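Local structure of ATP-dependent Clp protease proteolytic subunit (4JCQ) at residues Arg22-Gly28 with Ile53-Ser59. The protein assembles into the barrel-shaped chamber of a Clp protease and probably cleaves peptide bonds of misfolded proteins as a serine peptidase in an ATP-dependent process. Sequence-based numbering, arbitrary orientation.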
ATOM      1  N   ARG H  22     -16.928  12.419 -18.744  1.00 33.02           N
ATOM      2  CA  ARG H  22     -16.137  13.661 -18.709  1.00 32.03           C
ATOM      3  C   ARG H  22     -16.434  14.477 -17.444  1.00 30.44           C
ATOM      4  O   ARG H  22     -16.780  15.661 -17.507  1.00 29.17           O
ATOM      5  CB  ARG H  22     -16.304  14.505 -19.993  1.00 32.56           C
ATOM      6  CG  ARG H  22     -16.822  13.745 -21.208  1.00 34.31           C
ATOM      7  CD  ARG H  22     -16.056  13.990 -22.504  1.00 33.80           C
ATOM      8  NE  ARG H  22     -15.382  15.286 -22.615  1.00 31.13           N
ATOM      9  CZ  ARG H  22     -14.088  15.431 -22.899  1.00 31.37           C
ATOM     10  NH1 ARG H  22     -13.554  16.643 -22.992  1.00 30.71           N
ATOM     11  NH2 ARG H  22     -13.321  14.364 -23.099  1.00 30.45           N
ATOM     12  N   THR H  23     -16.301  13.811 -16.299  1.00 29.85           N
ATOM     13  CA  THR H  23     -16.569  14.406 -14.996  1.00 29.24           C
ATOM     14  C   THR H  23     -15.319  14.347 -14.118  1.00 27.90           C
ATOM     15  O   THR H  23     -14.624  13.330 -14.074  1.00 30.72           O
ATOM     16  CB  THR H  23     -17.750  13.702 -14.290  1.00 31.18           C
ATOM     17  OG1 THR H  23     -18.916  13.780 -15.119  1.00 33.46           O
ATOM     18  CG2 THR H  23     -18.060  14.352 -12.954  1.00 30.06           C
ATOM     19  N   VAL H  24     -15.036  15.453 -13.438  1.00 25.94           N
ATOM     20  CA  VAL H  24     -13.913  15.540 -12.509  1.00 24.15           C
ATOM     21  C   VAL H  24     -14.447  15.936 -11.136  1.00 22.58           C
ATOM     22  O   VAL H  24     -15.254  16.864 -11.018  1.00 21.84           O
ATOM     23  CB  VAL H  24     -12.851  16.561 -12.992  1.00 24.14           C
ATOM     24  CG1 VAL H  24     -11.726  16.714 -11.976  1.00 23.07           C
ATOM     25  CG2 VAL H  24     -12.285  16.146 -14.345  1.00 24.42           C
ATOM     26  N   LEU H  25     -14.012  15.222 -10.104  1.00 21.64           N
ATOM     27  CA  LEU H  25     -14.407  15.547  -8.739  1.00 21.28           C
ATOM     28  C   LEU H  25     -13.258  16.218  -8.001  1.00 20.11           C
ATOM     29  O   LEU H  25     -12.145  15.689  -7.952  1.00 20.78           O
ATOM     30  CB  LEU H  25     -14.870  14.296  -7.981  1.00 22.39           C
ATOM     31  CG  LEU H  25     -15.984  13.425  -8.576  1.00 23.77           C
ATOM     32  CD1 LEU H  25     -16.349  12.320  -7.597  1.00 24.60           C
ATOM     33  CD2 LEU H  25     -17.221  14.232  -8.944  1.00 22.60           C
ATOM     34  N   ILE H  26     -13.535  17.395  -7.451  1.00 19.15           N
ATOM     35  CA  ILE H  26     -12.577  18.110  -6.611  1.00 18.41           C
ATOM     36  C   ILE H  26     -13.161  18.186  -5.202  1.00 17.70           C
ATOM     37  O   ILE H  26     -13.883  19.126  -4.859  1.00 17.37           O
ATOM     38  CB  ILE H  26     -12.238  19.513  -7.179  1.00 19.00           C
ATOM     39  CG1 ILE H  26     -11.639  19.389  -8.588  1.00 19.33           C
ATOM     40  CG2 ILE H  26     -11.274  20.256  -6.262  1.00 19.59           C
ATOM     41  CD1 ILE H  26     -11.339  20.712  -9.269  1.00 19.36           C
ATOM     42  N   TYR H  27     -12.868  17.157  -4.407  1.00 18.09           N
ATOM     43  CA  TYR H  27     -13.390  17.024  -3.053  1.00 18.36           C
ATOM     44  C   TYR H  27     -12.236  17.077  -2.056  1.00 19.82           C
ATOM     45  O   TYR H  27     -11.236  16.374  -2.221  1.00 21.16           O
ATOM     46  CB  TYR H  27     -14.135  15.689  -2.881  1.00 18.51           C
ATOM     47  CG  TYR H  27     -15.487  15.543  -3.574  1.00 18.69           C
ATOM     48  CD1 TYR H  27     -16.414  14.608  -3.115  1.00 19.57           C
ATOM     49  CD2 TYR H  27     -15.838  16.321  -4.683  1.00 18.35           C
ATOM     50  CE1 TYR H  27     -17.644  14.445  -3.736  1.00 19.21           C
ATOM     51  CE2 TYR H  27     -17.069  16.168  -5.310  1.00 18.79           C
ATOM     52  CZ  TYR H  27     -17.968  15.227  -4.832  1.00 19.07           C
ATOM     53  OH  TYR H  27     -19.191  15.062  -5.448  1.00 18.50           O
ATOM     54  N   GLY H  28     -12.375  17.911  -1.028  1.00 19.75           N
ATOM     55  CA  GLY H  28     -11.383  17.982   0.045  1.00 20.71           C
ATOM     56  C   GLY H  28     -10.374  19.103  -0.118  1.00 19.55           C
ATOM     57  O   GLY H  28     -10.595  20.042  -0.883  1.00 19.30           O
ATOM     58  N   ILE H  53     -16.582  19.531 -20.144  1.00 30.48           N
ATOM     59  CA  ILE H  53     -16.209  18.799 -18.933  1.00 28.84           C
ATOM     60  C   ILE H  53     -16.983  19.375 -17.749  1.00 27.04           C
ATOM     61  O   ILE H  53     -17.126  20.592 -17.628  1.00 27.47           O
ATOM     62  CB  ILE H  53     -14.684  18.880 -18.671  1.00 28.23           C
ATOM     63  CG1 ILE H  53     -13.905  18.237 -19.824  1.00 28.47           C
ATOM     64  CG2 ILE H  53     -14.314  18.222 -17.344  1.00 27.44           C
ATOM     65  CD1 ILE H  53     -12.429  18.578 -19.848  1.00 28.83           C
ATOM     66  N   THR H  54     -17.497  18.494 -16.893  1.00 25.45           N
ATOM     67  CA  THR H  54     -18.201  18.912 -15.680  1.00 25.67           C
ATOM     68  C   THR H  54     -17.339  18.644 -14.448  1.00 24.02           C
ATOM     69  O   THR H  54     -16.832  17.536 -14.267  1.00 23.88           O
ATOM     70  CB  THR H  54     -19.560  18.192 -15.539  1.00 26.40           C
ATOM     71  OG1 THR H  54     -20.314  18.355 -16.746  1.00 27.16           O
ATOM     72  CG2 THR H  54     -20.367  18.759 -14.367  1.00 26.58           C
ATOM     73  N   ILE H  55     -17.169  19.666 -13.614  1.00 21.93           N
ATOM     74  CA  ILE H  55     -16.417  19.530 -12.370  1.00 20.89           C
ATOM     75  C   ILE H  55     -17.337  19.750 -11.170  1.00 20.05           C
ATOM     76  O   ILE H  55     -17.967  20.800 -11.052  1.00 21.49           O
ATOM     77  CB  ILE H  55     -15.219  20.509 -12.299  1.00 21.40           C
ATOM     78  CG1 ILE H  55     -14.274  20.308 -13.493  1.00 22.65           C
ATOM     79  CG2 ILE H  55     -14.469  20.337 -10.986  1.00 20.18           C
ATOM     80  CD1 ILE H  55     -13.079  21.241 -13.512  1.00 23.89           C
ATOM     81  N   PHE H  56     -17.420  18.747 -10.298  1.00 19.71           N
ATOM     82  CA  PHE H  56     -18.116  18.877  -9.017  1.00 19.45           C
ATOM     83  C   PHE H  56     -17.106  19.267  -7.943  1.00 19.27           C
ATOM     84  O   PHE H  56     -16.104  18.573  -7.746  1.00 19.88           O
ATOM     85  CB  PHE H  56     -18.822  17.569  -8.634  1.00 19.62           C
ATOM     86  CG  PHE H  56     -19.996  17.225  -9.513  1.00 20.74           C
ATOM     87  CD1 PHE H  56     -19.815  16.507 -10.689  1.00 21.95           C
ATOM     88  CD2 PHE H  56     -21.286  17.607  -9.157  1.00 21.02           C
ATOM     89  CE1 PHE H  56     -20.896  16.186 -11.501  1.00 23.32           C
ATOM     90  CE2 PHE H  56     -22.371  17.292  -9.964  1.00 21.71           C
ATOM     91  CZ  PHE H  56     -22.175  16.578 -11.138  1.00 22.02           C
ATOM     92  N   ILE H  57     -17.368  20.379  -7.259  1.00 19.20           N
ATOM     93  CA  ILE H  57     -16.438  20.916  -6.262  1.00 18.75           C
ATOM     94  C   ILE H  57     -17.057  20.931  -4.866  1.00 17.94           C
ATOM     95  O   ILE H  57     -18.088  21.570  -4.635  1.00 18.22           O
ATOM     96  CB  ILE H  57     -15.949  22.344  -6.616  1.00 20.13           C
ATOM     97  CG1 ILE H  57     -15.345  22.381  -8.022  1.00 20.83           C
ATOM     98  CG2 ILE H  57     -14.931  22.832  -5.588  1.00 19.90           C
ATOM     99  CD1 ILE H  57     -15.244  23.768  -8.625  1.00 22.41           C
ATOM    100  N   ASN H  58     -16.413  20.206  -3.953  1.00 17.15           N
ATOM    101  CA  ASN H  58     -16.721  20.243  -2.527  1.00 16.91           C
ATOM    102  C   ASN H  58     -15.407  20.469  -1.793  1.00 16.84           C
ATOM    103  O   ASN H  58     -14.673  19.519  -1.526  1.00 17.54           O
ATOM    104  CB  ASN H  58     -17.381  18.926  -2.080  1.00 17.33           C
ATOM    105  CG  ASN H  58     -17.759  18.917  -0.601  1.00 18.27           C
ATOM    106  OD1 ASN H  58     -17.127  19.572   0.226  1.00 19.04           O
ATOM    107  ND2 ASN H  58     -18.786  18.149  -0.262  1.00 19.25           N
ATOM    108  N   SER H  59     -15.099  21.727  -1.484  1.00 17.57           N
ATOM    109  CA  SER H  59     -13.804  22.056  -0.895  1.00 18.05           C
ATOM    110  C   SER H  59     -13.820  23.273   0.017  1.00 18.77           C
ATOM    111  O   SER H  59     -14.380  24.314  -0.323  1.00 19.68           O
ATOM    112  CB  SER H  59     -12.745  22.257  -1.984  1.00 18.23           C
ATOM    113  OG  SER H  59     -11.480  22.509  -1.396  1.00 18.73           O
TER
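With chi1 near -69° and CG trans to its own carbonyl carbon, F56 brings the CD1 side of its ring to T23, whose CG2 meets the edge near the ring plane (CG2 to CD1 3.6 Å). CD2 of L25 lies close by, 3.7 Å from F56 CB. In Y27, chi1 of -72° sets CG opposite the carbonyl carbon, on the backbone N side, and the ring lies alongside F56 with its CE2 edge at F56 O. CB of N58 sits over one face of that ring in a CH-pi contact, 4.2 Å from the Y27 centroid. On the opposite face of the sheet V24, I26, I55 and I57 pack against one another, CD1 of I26 reaching CG2 of I55 at 3.6 Å.

The two strands illustrate parallel beta pairing in full register. Six backbone bonds alternate in direction from T54 N to R22 O through to G28 N to N58 O, the straightest being I26 N to F56 O (2.8 Å, 174°). S59 adds a side-chain bond, OG donating to G28 O at 2.7 Å; also bonded to G61 N, this hydroxyl ties the strand end to the following turn. Its side chain lies about 8 Å from that of S91, the predicted nucleophile.

A second subunit bonds Y27 OH through its S39 and both ends of the buried N58 amide through its Q32, E65 and T69. Within the beta-alpha-beta unit, V24 and I26 pack against helix 32-48, and strand 53-59 pairs onward with strand 81-86.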